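Local coordinates for protein tripeptidase (Staphylococcus aureus subsp. aureus, PDB 3RZA) that probably cleaves tripeptides as a metal-dependent peptidase of the M20/M25/M40 family, with zinc and calcium ions bound in the crystal, at residues Q147-G152 with I387-A392; I55-D60 with V140-K145; P91-T96 with G152-V157. All coordinates share one frame; numbering follows the deposited sequence. Where two conformers were deposited one is given.

The three contacts lie on the same side of the chain's centre, with contacts 1 and 3 about 11 Å apart and contact 2 about 13 Å from each, centre to centre. Helix 128-147, the following loop and strand 154-159 run through all of them: contact 2 uses the helix, contact 1 the loop, contact 3 the strand, and Gly-152 belongs to both 1 and 3. Contact 2 closes before contact 1 opens, whereas contact 3 alternates with each. They join the end of helix 46-56 to helix 128-147, the loop after that helix to helix 374-393, and strand 154-159 to strand 93-98, which ends at the zinc ligand His-98.

Contact 1 (Q147-G152 with I387-A392)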
ATOM      1  N   GLN A 147     -21.130  -2.089  54.182  1.00 34.70           N
ATOM      2  CA  GLN A 147     -22.528  -2.318  54.587  1.00 36.69           C
ATOM      3  C   GLN A 147     -22.886  -3.764  54.989  1.00 35.28           C
ATOM      4  O   GLN A 147     -23.989  -3.980  55.481  1.00 36.39           O
ATOM      5  CB  GLN A 147     -23.479  -1.831  53.496  1.00 38.29           C
ATOM      6  CG  GLN A 147     -23.294  -0.349  53.161  1.00 43.07           C
ATOM      7  CD  GLN A 147     -24.594   0.350  52.809  1.00 49.93           C
ATOM      8  OE1 GLN A 147     -24.751   0.838  51.696  1.00 52.55           O
ATOM      9  NE2 GLN A 147     -25.529   0.416  53.766  1.00 50.72           N
ATOM     10  N   GLN A 148     -21.944  -4.706  54.853  1.00 33.79           N
ATOM     11  CA  GLN A 148     -22.123  -6.113  55.242  1.00 35.73           C
ATOM     12  C   GLN A 148     -23.280  -6.778  54.494  1.00 37.37           C
ATOM     13  O   GLN A 148     -24.089  -7.477  55.093  1.00 40.55           O
ATOM     14  CB  GLN A 148     -22.307  -6.252  56.763  1.00 37.51           C
ATOM     15  N   ILE A 149     -23.360  -6.526  53.186  1.00 35.08           N
ATOM     16  CA  ILE A 149     -24.472  -7.010  52.357  1.00 34.20           C
ATOM     17  C   ILE A 149     -24.211  -8.501  52.125  1.00 33.46           C
ATOM     18  O   ILE A 149     -23.119  -8.846  51.692  1.00 32.86           O
ATOM     19  CB  ILE A 149     -24.534  -6.278  51.005  1.00 31.74           C
ATOM     20  CG1 ILE A 149     -24.869  -4.804  51.218  1.00 32.51           C
ATOM     21  CG2 ILE A 149     -25.594  -6.894  50.089  1.00 32.57           C
ATOM     22  CD1 ILE A 149     -24.651  -3.989  50.005  1.00 31.76           C
ATOM     23  N   PRO A 150     -25.177  -9.389  52.456  1.00 32.41           N
ATOM     24  CA  PRO A 150     -24.907 -10.820  52.177  1.00 31.24           C
ATOM     25  C   PRO A 150     -24.823 -11.129  50.668  1.00 27.37           C
ATOM     26  O   PRO A 150     -25.473 -10.484  49.875  1.00 25.00           O
ATOM     27  CB  PRO A 150     -26.109 -11.543  52.816  1.00 32.58           C
ATOM     28  CG  PRO A 150     -26.745 -10.530  53.725  1.00 35.23           C
ATOM     29  CD  PRO A 150     -26.500  -9.207  53.080  1.00 33.12           C
ATOM     30  N   HIS A 151     -23.994 -12.089  50.299  1.00 26.81           N
ATOM     31  CA  HIS A 151     -23.816 -12.465  48.900  1.00 26.88           C
ATOM     32  C   HIS A 151     -23.357 -13.915  48.801  1.00 26.82           C
ATOM     33  O   HIS A 151     -22.788 -14.466  49.750  1.00 28.56           O
ATOM     34  CB  HIS A 151     -22.778 -11.552  48.243  1.00 24.99           C
ATOM     35  CG  HIS A 151     -21.498 -11.474  49.009  1.00 28.54           C
ATOM     36  ND1 HIS A 151     -20.518 -12.445  48.938  1.00 29.34           N
ATOM     37  CD2 HIS A 151     -21.069 -10.579  49.925  1.00 27.98           C
ATOM     38  CE1 HIS A 151     -19.538 -12.132  49.763  1.00 27.50           C
ATOM     39  NE2 HIS A 151     -19.836 -10.994  50.354  1.00 27.95           N
ATOM     40  N   GLY A 152     -23.573 -14.513  47.632  1.00 27.60           N
ATOM     41  CA  GLY A 152     -22.927 -15.767  47.265  1.00 26.86           C
ATOM     42  C   GLY A 152     -21.470 -15.564  46.874  1.00 26.21           C
ATOM     43  O   GLY A 152     -20.884 -14.483  47.083  1.00 22.55           O
ATOM     44  N   ILE A 387     -27.395  -6.897  40.712  1.00 19.67           N
ATOM     45  CA  ILE A 387     -27.198  -8.277  40.197  1.00 18.94           C
ATOM     46  C   ILE A 387     -26.679  -9.230  41.277  1.00 19.14           C
ATOM     47  O   ILE A 387     -27.171 -10.345  41.396  1.00 22.39           O
ATOM     48  CB  ILE A 387     -26.222  -8.296  38.962  1.00 17.38           C
ATOM     49  CG1 ILE A 387     -26.910  -7.697  37.738  1.00 17.97           C
ATOM     50  CG2 ILE A 387     -25.709  -9.729  38.675  1.00 14.38           C
ATOM     51  CD1 ILE A 387     -25.999  -7.449  36.553  1.00 17.40           C
ATOM     52  N   ILE A 388     -25.694  -8.777  42.058  1.00 20.43           N
ATOM     53  CA  ILE A 388     -25.188  -9.551  43.206  1.00 21.32           C
ATOM     54  C   ILE A 388     -26.295  -9.826  44.252  1.00 22.58           C
ATOM     55  O   ILE A 388     -26.379 -10.955  44.780  1.00 19.28           O
ATOM     56  CB  ILE A 388     -23.972  -8.857  43.885  1.00 20.44           C
ATOM     57  CG1 ILE A 388     -22.731  -8.990  43.007  1.00 19.99           C
ATOM     58  CG2 ILE A 388     -23.674  -9.454  45.265  1.00 18.96           C
ATOM     59  CD1 ILE A 388     -21.579  -8.058  43.434  1.00 22.05           C
ATOM     60  N   LYS A 389     -27.140  -8.809  44.519  1.00 21.97           N
ATOM     61  CA  LYS A 389     -28.277  -8.956  45.459  1.00 23.66           C
ATOM     62  C   LYS A 389     -29.339  -9.928  44.942  1.00 22.65           C
ATOM     63  O   LYS A 389     -29.884 -10.712  45.725  1.00 22.73           O
ATOM     64  CB  LYS A 389     -28.944  -7.592  45.775  1.00 27.11           C
ATOM     65  CG  LYS A 389     -28.140  -6.660  46.704  1.00 29.56           C
ATOM     66  CD  LYS A 389     -28.855  -5.305  46.890  1.00 34.82           C
ATOM     67  CE  LYS A 389     -28.437  -4.631  48.179  1.00 40.71           C
ATOM     68  NZ  LYS A 389     -29.043  -3.266  48.366  1.00 49.41           N
ATOM     69  N   ILE A 390     -29.648  -9.851  43.636  1.00 22.09           N
ATOM     70  CA  ILE A 390     -30.665 -10.718  43.020  1.00 22.18           C
ATOM     71  C   ILE A 390     -30.202 -12.192  43.019  1.00 22.42           C
ATOM     72  O   ILE A 390     -30.976 -13.083  43.365  1.00 23.88           O
ATOM     73  CB  ILE A 390     -31.032 -10.255  41.578  1.00 20.02           C
ATOM     74  CG1 ILE A 390     -31.803  -8.921  41.616  1.00 20.23           C
ATOM     75  CG2 ILE A 390     -31.896 -11.318  40.870  1.00 23.17           C
ATOM     76  CD1 ILE A 390     -31.733  -8.106  40.292  1.00 18.07           C
ATOM     77  N   VAL A 391     -28.940 -12.415  42.645  1.00 21.61           N
ATOM     78  CA  VAL A 391     -28.300 -13.740  42.736  1.00 24.65           C
ATOM     79  C   VAL A 391     -28.341 -14.285  44.184  1.00 27.32           C
ATOM     80  O   VAL A 391     -28.622 -15.473  44.392  1.00 25.56           O
ATOM     81  CB  VAL A 391     -26.819 -13.710  42.189  1.00 24.12           C
ATOM     82  CG1 VAL A 391     -26.092 -15.033  42.458  1.00 24.69           C
ATOM     83  CG2 VAL A 391     -26.802 -13.398  40.677  1.00 19.76           C
ATOM     84  N   ALA A 392     -28.109 -13.398  45.168  1.00 27.04           N
ATOM     85  CA  ALA A 392     -28.118 -13.784  46.590  1.00 29.09           C
ATOM     86  C   ALA A 392     -29.500 -14.231  47.122  1.00 33.65           C
ATOM     87  O   ALA A 392     -29.547 -14.986  48.082  1.00 34.17           O
ATOM     88  CB  ALA A 392     -27.551 -12.638  47.465  1.00 26.87           C
TER
HETATM   89  O   HOH W   1     -24.442 -13.090  45.297  1.00 22.82           O
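Ile-149 and Ile-388 each set CG1 beside the backbone N, which leaves CG2 anti to it, and in both it is this methyl that meets the opposite segment. CG2 of Ile-149 lies 4.1 Å from CE of Lys-389, the two side chains crossing at about a right angle. The lysine chain is extended beyond CG, so its methylenes give the isoleucine an apolar partner while its amine lies farther out. CG2 of Ile-388 comes to 3.8 Å from CB of His-151, and the isoleucine, buried, also packs on Val-140 and Ile-144 of helix 128-147.

Ala-392 points its methyl toward the loop. A side chain this short allows close backbone packing: CB is 3.8 Å from O of Pro-150 and 4.0 Å from CA of His-151. The imidazole of His-151 turns away from helix 374-393, since chi1 of 52° sets CG between the backbone N and the carbonyl carbon. From there ND1 donates to O of the next residue, Gly-152, at 2.8 Å and 166°; the acceptor lies in the ring plane, which helps fix the rotation of the ring. Backbone bonding of His-151 to Thr-84 also ties the loop to a neighbouring loop.

No direct hydrogen bond joins the two segments. A water bridges them instead, accepting from N of Gly-152 at 2.9 Å and donating to O of Ile-388 at 2.9 Å, although that carbonyl already receives N of Ala-392 within the helix. The contact is therefore chiefly apolar, a loop leaving one helix laid over the last turns of another, and its water gives the buried amide of Gly-152 a polar partner where the helix offers mostly methyl and methylene groups.

Contact 2 (I55-D60 with V140-K145); sequences IALGLD and VLQVIK
Leu-57 and Leu-141 point toward each other from their two backbones and cross obliquely, with CD1 of Leu-57 3.7 Å from CB of Leu-141. The second branch of Leu-57 reaches the next residue of the same helix: its CD2 is 3.8 Å from CA of Gln-142, whose side chain it meets at about a right angle. A forked leucine thus fits two successive helix positions at once. Leu-59, just past the turn, meets Leu-141 tip to tip, CD1 of Leu-59 3.7 Å from CD2 of Leu-141. Both are buried and pack also on Met-81 and Phe-156 of the sheet below.

Lys-145 lies at the exposed side of this apolar patch. Its CG is anti to the backbone N (chi1 -174°) and the chain beyond is extended, which carries NZ to the end of helix 46-56. There it donates to O of Ala-56 at 3.2 Å, in the carbonyl plane. A lysine suits a helix C-terminus, where its positive charge would probably be favoured by the carbonyls and the helix dipole.

Gly-58, first to leave helical geometry, has a positive phi, 101°, where a side chain would press on O of Leu-57. Two bonds back into the last turn, one from its N to O of Ile-55, make a Schellman motif that turns the chain into strand 60-63, with Leu-57 and Leu-59 packed on helix 128-147 in an alpha/beta arrangement.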
ATOM      1  N   ILE A  55      -7.280  -7.449  46.872  1.00 19.70           N
ATOM      2  CA  ILE A  55      -6.865  -8.078  48.139  1.00 20.53           C
ATOM      3  C   ILE A  55      -7.275  -7.232  49.347  1.00 21.71           C
ATOM      4  O   ILE A  55      -7.875  -7.752  50.281  1.00 21.96           O
ATOM      5  CB  ILE A  55      -5.341  -8.325  48.221  1.00 19.10           C
ATOM      6  CG1 ILE A  55      -4.877  -9.340  47.182  1.00 23.99           C
ATOM      7  CG2 ILE A  55      -4.948  -8.871  49.620  1.00 17.77           C
ATOM      8  CD1 ILE A  55      -3.354  -9.467  47.106  1.00 19.25           C
ATOM      9  N   ALA A  56      -6.980  -5.929  49.305  1.00 22.88           N
ATOM     10  CA  ALA A  56      -7.386  -4.987  50.375  1.00 23.10           C
ATOM     11  C   ALA A  56      -8.914  -4.960  50.649  1.00 24.80           C
ATOM     12  O   ALA A  56      -9.332  -4.694  51.777  1.00 27.15           O
ATOM     13  CB  ALA A  56      -6.888  -3.586  50.056  1.00 20.93           C
ATOM     14  N   LEU A  57      -9.725  -5.245  49.621  1.00 22.89           N
ATOM     15  CA  LEU A  57     -11.198  -5.385  49.760  1.00 23.30           C
ATOM     16  C   LEU A  57     -11.669  -6.780  50.278  1.00 25.42           C
ATOM     17  O   LEU A  57     -12.872  -7.001  50.388  1.00 25.76           O
ATOM     18  CB  LEU A  57     -11.898  -5.045  48.415  1.00 23.05           C
ATOM     19  CG  LEU A  57     -11.834  -3.570  47.974  1.00 20.61           C
ATOM     20  CD1 LEU A  57     -12.188  -3.424  46.531  1.00 17.29           C
ATOM     21  CD2 LEU A  57     -12.756  -2.716  48.819  1.00 23.62           C
ATOM     22  N   GLY A  58     -10.725  -7.696  50.571  1.00 25.73           N
ATOM     23  CA  GLY A  58     -10.983  -8.974  51.274  1.00 26.63           C
ATOM     24  C   GLY A  58     -11.057 -10.216  50.375  1.00 28.80           C
ATOM     25  O   GLY A  58     -11.589 -11.257  50.796  1.00 29.09           O
ATOM     26  N   LEU A  59     -10.507 -10.132  49.156  1.00 27.95           N
ATOM     27  CA  LEU A  59     -10.620 -11.213  48.158  1.00 27.13           C
ATOM     28  C   LEU A  59      -9.336 -12.033  48.141  1.00 27.03           C
ATOM     29  O   LEU A  59      -8.263 -11.487  48.402  1.00 27.99           O
ATOM     30  CB  LEU A  59     -10.914 -10.645  46.766  1.00 24.87           C
ATOM     31  CG  LEU A  59     -12.370 -10.182  46.547  1.00 28.62           C
ATOM     32  CD1 LEU A  59     -12.674  -8.849  47.254  1.00 27.02           C
ATOM     33  CD2 LEU A  59     -12.710 -10.081  45.071  1.00 20.32           C
ATOM     34  N   ASP A  60      -9.466 -13.336  47.864  1.00 27.19           N
ATOM     35  CA  ASP A  60      -8.291 -14.194  47.583  0.60 28.06           C
ATOM     36  C   ASP A  60      -7.973 -14.058  46.097  1.00 26.08           C
ATOM     37  O   ASP A  60      -8.772 -14.456  45.230  1.00 26.93           O
ATOM     38  CB  ASP A  60      -8.532 -15.670  47.959  0.60 29.09           C
ATOM     39  CG  ASP A  60      -7.251 -16.550  47.806  0.60 33.76           C
ATOM     40  OD1 ASP A  60      -6.980 -17.030  46.684  0.60 37.99           O
ATOM     41  OD2 ASP A  60      -6.535 -16.780  48.811  0.60 34.37           O
ATOM     42  N   VAL A 140     -18.435  -1.399  44.076  1.00 19.42           N
ATOM     43  CA  VAL A 140     -19.407  -2.403  44.560  1.00 21.29           C
ATOM     44  C   VAL A 140     -18.829  -3.261  45.697  1.00 22.09           C
ATOM     45  O   VAL A 140     -19.500  -3.468  46.721  1.00 22.76           O
ATOM     46  CB  VAL A 140     -19.958  -3.309  43.394  1.00 21.00           C
ATOM     47  CG1 VAL A 140     -20.667  -4.567  43.936  1.00 22.02           C
ATOM     48  CG2 VAL A 140     -20.899  -2.521  42.533  1.00 18.40           C
ATOM     49  N   LEU A 141     -17.576  -3.703  45.539  1.00 21.60           N
ATOM     50  CA  LEU A 141     -16.898  -4.484  46.592  1.00 21.96           C
ATOM     51  C   LEU A 141     -16.787  -3.687  47.875  1.00 21.46           C
ATOM     52  O   LEU A 141     -17.068  -4.223  48.950  1.00 21.94           O
ATOM     53  CB  LEU A 141     -15.499  -4.969  46.147  1.00 21.76           C
ATOM     54  CG  LEU A 141     -15.493  -6.198  45.245  1.00 23.67           C
ATOM     55  CD1 LEU A 141     -14.134  -6.387  44.607  1.00 23.49           C
ATOM     56  CD2 LEU A 141     -15.926  -7.485  46.028  1.00 24.26           C
ATOM     57  N   GLN A 142     -16.438  -2.403  47.744  1.00 21.44           N
ATOM     58  CA  GLN A 142     -16.317  -1.518  48.906  0.50 22.27           C
ATOM     59  C   GLN A 142     -17.667  -1.271  49.601  1.00 22.34           C
ATOM     60  O   GLN A 142     -17.710  -1.206  50.804  1.00 22.93           O
ATOM     61  CB  GLN A 142     -15.642  -0.188  48.530  0.50 22.99           C
ATOM     62  CG  GLN A 142     -15.110   0.580  49.738  0.50 24.79           C
ATOM     63  CD  GLN A 142     -13.889   1.453  49.413  0.50 24.81           C
ATOM     64  OE1 GLN A 142     -13.331   1.391  48.316  0.50 27.86           O
ATOM     65  NE2 GLN A 142     -13.486   2.274  50.372  0.50 24.73           N
ATOM     66  N   VAL A 143     -18.765  -1.155  48.833  1.00 23.11           N
ATOM     67  CA  VAL A 143     -20.136  -1.050  49.413  1.00 21.41           C
ATOM     68  C   VAL A 143     -20.559  -2.344  50.129  1.00 24.02           C
ATOM     69  O   VAL A 143     -21.158  -2.300  51.196  1.00 25.49           O
ATOM     70  CB  VAL A 143     -21.207  -0.688  48.326  1.00 20.44           C
ATOM     71  CG1 VAL A 143     -22.642  -0.791  48.885  1.00 21.15           C
ATOM     72  CG2 VAL A 143     -20.967   0.702  47.773  1.00 20.23           C
ATOM     73  N   ILE A 144     -20.275  -3.490  49.516  1.00 25.69           N
ATOM     74  CA  ILE A 144     -20.547  -4.801  50.139  1.00 25.49           C
ATOM     75  C   ILE A 144     -19.802  -4.975  51.482  1.00 28.49           C
ATOM     76  O   ILE A 144     -20.426  -5.346  52.502  1.00 28.35           O
ATOM     77  CB  ILE A 144     -20.215  -5.967  49.174  1.00 25.00           C
ATOM     78  CG1 ILE A 144     -21.260  -6.025  48.052  1.00 23.50           C
ATOM     79  CG2 ILE A 144     -20.166  -7.312  49.935  1.00 22.10           C
ATOM     80  CD1 ILE A 144     -20.861  -6.894  46.844  1.00 22.88           C
ATOM     81  N   LYS A 145     -18.508  -4.649  51.478  1.00 27.72           N
ATOM     82  CA  LYS A 145     -17.680  -4.663  52.685  1.00 32.28           C
ATOM     83  C   LYS A 145     -18.239  -3.755  53.783  1.00 33.53           C
ATOM     84  O   LYS A 145     -18.530  -4.211  54.879  1.00 34.91           O
ATOM     85  CB  LYS A 145     -16.238  -4.243  52.350  1.00 35.20           C
ATOM     86  CG  LYS A 145     -15.249  -4.373  53.514  1.00 40.21           C
ATOM     87  CD  LYS A 145     -13.798  -4.248  53.042  1.00 44.84           C
ATOM     88  CE  LYS A 145     -12.813  -4.344  54.218  1.00 46.41           C
ATOM     89  NZ  LYS A 145     -11.532  -3.663  53.933  1.00 45.38           N
TER

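Contact 3 (P91-T96 with G152-V157)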
ATOM      1  N   PRO A  91     -26.446 -19.394  43.520  1.00 28.74           N
ATOM      2  CA  PRO A  91     -25.554 -19.520  42.388  1.00 28.73           C
ATOM      3  C   PRO A  91     -24.219 -18.776  42.532  1.00 27.69           C
ATOM      4  O   PRO A  91     -24.133 -17.751  43.244  1.00 25.58           O
ATOM      5  CB  PRO A  91     -26.366 -18.904  41.243  1.00 27.90           C
ATOM      6  CG  PRO A  91     -27.735 -19.165  41.598  1.00 29.21           C
ATOM      7  CD  PRO A  91     -27.790 -18.976  43.068  1.00 29.77           C
ATOM      8  N   LYS A  92     -23.199 -19.324  41.877  1.00 24.51           N
ATOM      9  CA  LYS A  92     -21.853 -18.774  41.916  1.00 24.18           C
ATOM     10  C   LYS A  92     -21.703 -17.911  40.685  1.00 22.62           C
ATOM     11  O   LYS A  92     -21.942 -18.384  39.567  1.00 22.66           O
ATOM     12  CB  LYS A  92     -20.815 -19.887  41.914  1.00 24.96           C
ATOM     13  CG  LYS A  92     -20.901 -20.844  43.131  1.00 28.96           C
ATOM     14  CD  LYS A  92     -19.938 -21.996  42.945  1.00 29.94           C
ATOM     15  CE  LYS A  92     -19.767 -22.819  44.203  1.00 33.98           C
ATOM     16  NZ  LYS A  92     -18.791 -23.927  43.978  1.00 33.38           N
ATOM     17  N   LEU A  93     -21.308 -16.658  40.901  1.00 20.64           N
ATOM     18  CA  LEU A  93     -21.261 -15.616  39.881  1.00 20.60           C
ATOM     19  C   LEU A  93     -19.835 -15.311  39.544  1.00 19.71           C
ATOM     20  O   LEU A  93     -18.953 -15.432  40.410  1.00 21.23           O
ATOM     21  CB  LEU A  93     -21.905 -14.339  40.437  1.00 22.34           C
ATOM     22  CG  LEU A  93     -22.004 -13.107  39.537  1.00 24.93           C
ATOM     23  CD1 LEU A  93     -22.730 -13.427  38.216  1.00 27.00           C
ATOM     24  CD2 LEU A  93     -22.718 -12.034  40.307  1.00 28.27           C
ATOM     25  N   TYR A  94     -19.587 -14.895  38.302  1.00 18.36           N
ATOM     26  CA  TYR A  94     -18.353 -14.197  37.970  1.00 17.00           C
ATOM     27  C   TYR A  94     -18.650 -12.903  37.241  1.00 17.43           C
ATOM     28  O   TYR A  94     -19.685 -12.763  36.616  1.00 17.02           O
ATOM     29  CB  TYR A  94     -17.355 -15.078  37.171  1.00 17.86           C
ATOM     30  CG  TYR A  94     -17.478 -14.953  35.674  1.00 20.48           C
ATOM     31  CD1 TYR A  94     -18.458 -15.661  34.987  1.00 18.30           C
ATOM     32  CD2 TYR A  94     -16.634 -14.103  34.940  1.00 20.30           C
ATOM     33  CE1 TYR A  94     -18.615 -15.530  33.627  1.00 19.05           C
ATOM     34  CE2 TYR A  94     -16.792 -13.962  33.570  1.00 21.40           C
ATOM     35  CZ  TYR A  94     -17.787 -14.690  32.913  1.00 18.31           C
ATOM     36  OH  TYR A  94     -17.936 -14.566  31.543  1.00 23.17           O
ATOM     37  N   LEU A  95     -17.720 -11.957  37.359  1.00 18.21           N
ATOM     38  CA  LEU A  95     -17.764 -10.688  36.646  1.00 17.99           C
ATOM     39  C   LEU A  95     -16.394 -10.498  36.034  1.00 16.92           C
ATOM     40  O   LEU A  95     -15.406 -10.830  36.682  1.00 20.33           O
ATOM     41  CB  LEU A  95     -18.063  -9.554  37.616  1.00 17.98           C
ATOM     42  CG  LEU A  95     -19.373  -9.627  38.398  1.00 18.28           C
ATOM     43  CD1 LEU A  95     -19.336  -8.599  39.546  1.00 17.21           C
ATOM     44  CD2 LEU A  95     -20.569  -9.391  37.459  1.00 15.82           C
ATOM     45  N   THR A  96     -16.328  -9.965  34.813  1.00 15.24           N
ATOM     46  CA  THR A  96     -15.051  -9.716  34.129  1.00 17.89           C
ATOM     47  C   THR A  96     -14.975  -8.347  33.455  1.00 18.70           C
ATOM     48  O   THR A  96     -15.959  -7.866  32.899  1.00 21.66           O
ATOM     49  CB  THR A  96     -14.676 -10.838  33.104  1.00 18.85           C
ATOM     50  OG1 THR A  96     -13.354 -10.615  32.606  1.00 23.35           O
ATOM     51  CG2 THR A  96     -15.622 -10.885  31.938  1.00 22.43           C
ATOM     52  N   GLY A 152     -23.573 -14.513  47.632  1.00 27.60           N
ATOM     53  CA  GLY A 152     -22.927 -15.767  47.265  1.00 26.86           C
ATOM     54  C   GLY A 152     -21.470 -15.564  46.874  1.00 26.21           C
ATOM     55  O   GLY A 152     -20.884 -14.483  47.083  1.00 22.55           O
ATOM     56  N   GLN A 153     -20.875 -16.624  46.336  1.00 26.25           N
ATOM     57  CA  GLN A 153     -19.522 -16.570  45.829  1.00 22.99           C
ATOM     58  C   GLN A 153     -19.543 -15.699  44.601  1.00 23.57           C
ATOM     59  O   GLN A 153     -20.452 -15.830  43.791  1.00 22.33           O
ATOM     60  CB  GLN A 153     -19.007 -17.959  45.459  1.00 22.48           C
ATOM     61  CG  GLN A 153     -17.534 -18.023  45.115  1.00 20.66           C
ATOM     62  CD  GLN A 153     -17.070 -19.448  44.920  1.00 26.67           C
ATOM     63  OE1 GLN A 153     -16.953 -20.191  45.883  1.00 25.34           O
ATOM     64  NE2 GLN A 153     -16.849 -19.850  43.663  1.00 26.39           N
ATOM     65  N   ILE A 154     -18.546 -14.813  44.488  1.00 22.77           N
ATOM     66  CA  ILE A 154     -18.368 -13.937  43.332  1.00 21.89           C
ATOM     67  C   ILE A 154     -16.890 -13.977  42.950  1.00 20.91           C
ATOM     68  O   ILE A 154     -16.023 -13.786  43.820  1.00 21.25           O
ATOM     69  CB  ILE A 154     -18.751 -12.456  43.633  1.00 22.53           C
ATOM     70  CG1 ILE A 154     -20.046 -12.358  44.442  1.00 24.81           C
ATOM     71  CG2 ILE A 154     -18.902 -11.695  42.341  1.00 21.10           C
ATOM     72  CD1 ILE A 154     -20.387 -10.948  44.871  1.00 26.32           C
ATOM     73  N   GLN A 155     -16.603 -14.242  41.677  1.00 19.48           N
ATOM     74  CA  GLN A 155     -15.241 -14.097  41.129  1.00 20.85           C
ATOM     75  C   GLN A 155     -15.131 -12.849  40.248  1.00 19.85           C
ATOM     76  O   GLN A 155     -16.054 -12.544  39.487  1.00 20.96           O
ATOM     77  CB  GLN A 155     -14.816 -15.343  40.364  1.00 17.77           C
ATOM     78  CG  GLN A 155     -14.596 -16.517  41.274  1.00 20.52           C
ATOM     79  CD  GLN A 155     -13.963 -17.703  40.589  1.00 19.68           C
ATOM     80  OE1 GLN A 155     -14.391 -18.104  39.519  1.00 25.73           O
ATOM     81  NE2 GLN A 155     -12.971 -18.301  41.230  1.00 20.54           N
ATOM     82  N   PHE A 156     -14.021 -12.118  40.402  1.00 17.27           N
ATOM     83  CA  PHE A 156     -13.717 -10.940  39.610  1.00 19.35           C
ATOM     84  C   PHE A 156     -12.519 -11.298  38.757  1.00 18.51           C
ATOM     85  O   PHE A 156     -11.428 -11.549  39.294  1.00 19.21           O
ATOM     86  CB  PHE A 156     -13.413  -9.759  40.516  1.00 18.75           C
ATOM     87  CG  PHE A 156     -14.605  -9.299  41.298  1.00 21.01           C
ATOM     88  CD1 PHE A 156     -14.996  -9.968  42.446  1.00 19.47           C
ATOM     89  CD2 PHE A 156     -15.356  -8.204  40.874  1.00 19.33           C
ATOM     90  CE1 PHE A 156     -16.118  -9.562  43.154  1.00 20.82           C
ATOM     91  CE2 PHE A 156     -16.471  -7.774  41.595  1.00 20.72           C
ATOM     92  CZ  PHE A 156     -16.856  -8.448  42.725  1.00 19.17           C
ATOM     93  N   VAL A 157     -12.749 -11.393  37.446  1.00 17.59           N
ATOM     94  CA  VAL A 157     -11.763 -11.884  36.487  1.00 19.59           C
ATOM     95  C   VAL A 157     -11.243 -10.683  35.697  1.00 19.69           C
ATOM     96  O   VAL A 157     -11.986 -10.086  34.910  1.00 18.21           O
ATOM     97  CB  VAL A 157     -12.385 -12.951  35.524  1.00 21.42           C
ATOM     98  CG1 VAL A 157     -11.367 -13.433  34.533  1.00 19.14           C
ATOM     99  CG2 VAL A 157     -12.946 -14.128  36.321  1.00 21.57           C
TER
HETATM  100  O   HOH W   2     -23.165 -15.186  43.915  1.00 16.81           O
HETATM  101  O   HOH W   3     -22.574 -18.851  45.842  1.00 28.91           O
HETATM  102  O   HOH W   4     -18.086 -17.575  41.758  1.00 21.49           O
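Gln-153 opens the pairing with Lys-92 and Leu-93: its O accepts from N of Leu-93 at 3.1 Å, nearly straight at 178°, and accepts a hydrogen bond from a water that donates to O of Pro-91 too. Its side chain, with CG anti to the backbone N (chi1 -171°), crosses Lys-92 at a slant, CD of Lys-92 lying 3.8 Å from NE2 of Gln-153. Both polar ends are held by OD2 of Asp-178, through a salt bridge from the lysine and a hydrogen bond from the amide.

Ile-154 faces the same side as Leu-93 and Leu-95, and its CG2 lies 4.2 Å from CD1 of Leu-95; branched apolar side chains suit this buried face. Gln-155 is gripped through its backbone, N to O of Leu-93 at 2.9 Å and O from N of Leu-95 at 2.8 Å. In its buried amide OE1 accepts from N of Asp-178 and NE2 bonds to O of Leu-176 and OG1 of Thr-80, so a polar residue fits inside the fold.

Phe-156 and Leu-95 lie side by side, pointing the same way, with CE2 of Phe-156 3.6 Å from CD1 of Leu-95. Val-157 donates its N to O of Leu-95 at 2.8 Å, and its O receives OG1 of Thr-96 at 2.7 Å from above the carbonyl plane. On the face opposite Phe-156 its CG2 touches the Tyr-94 ring, whose OH bonds to Ser-355.

The two strands run parallel. Strand 181-184 pairs with the other edge of 93-98, while helices 374-393 and 128-147 pack on the face bearing Leu-93, Leu-95, Ile-154 and Phe-156.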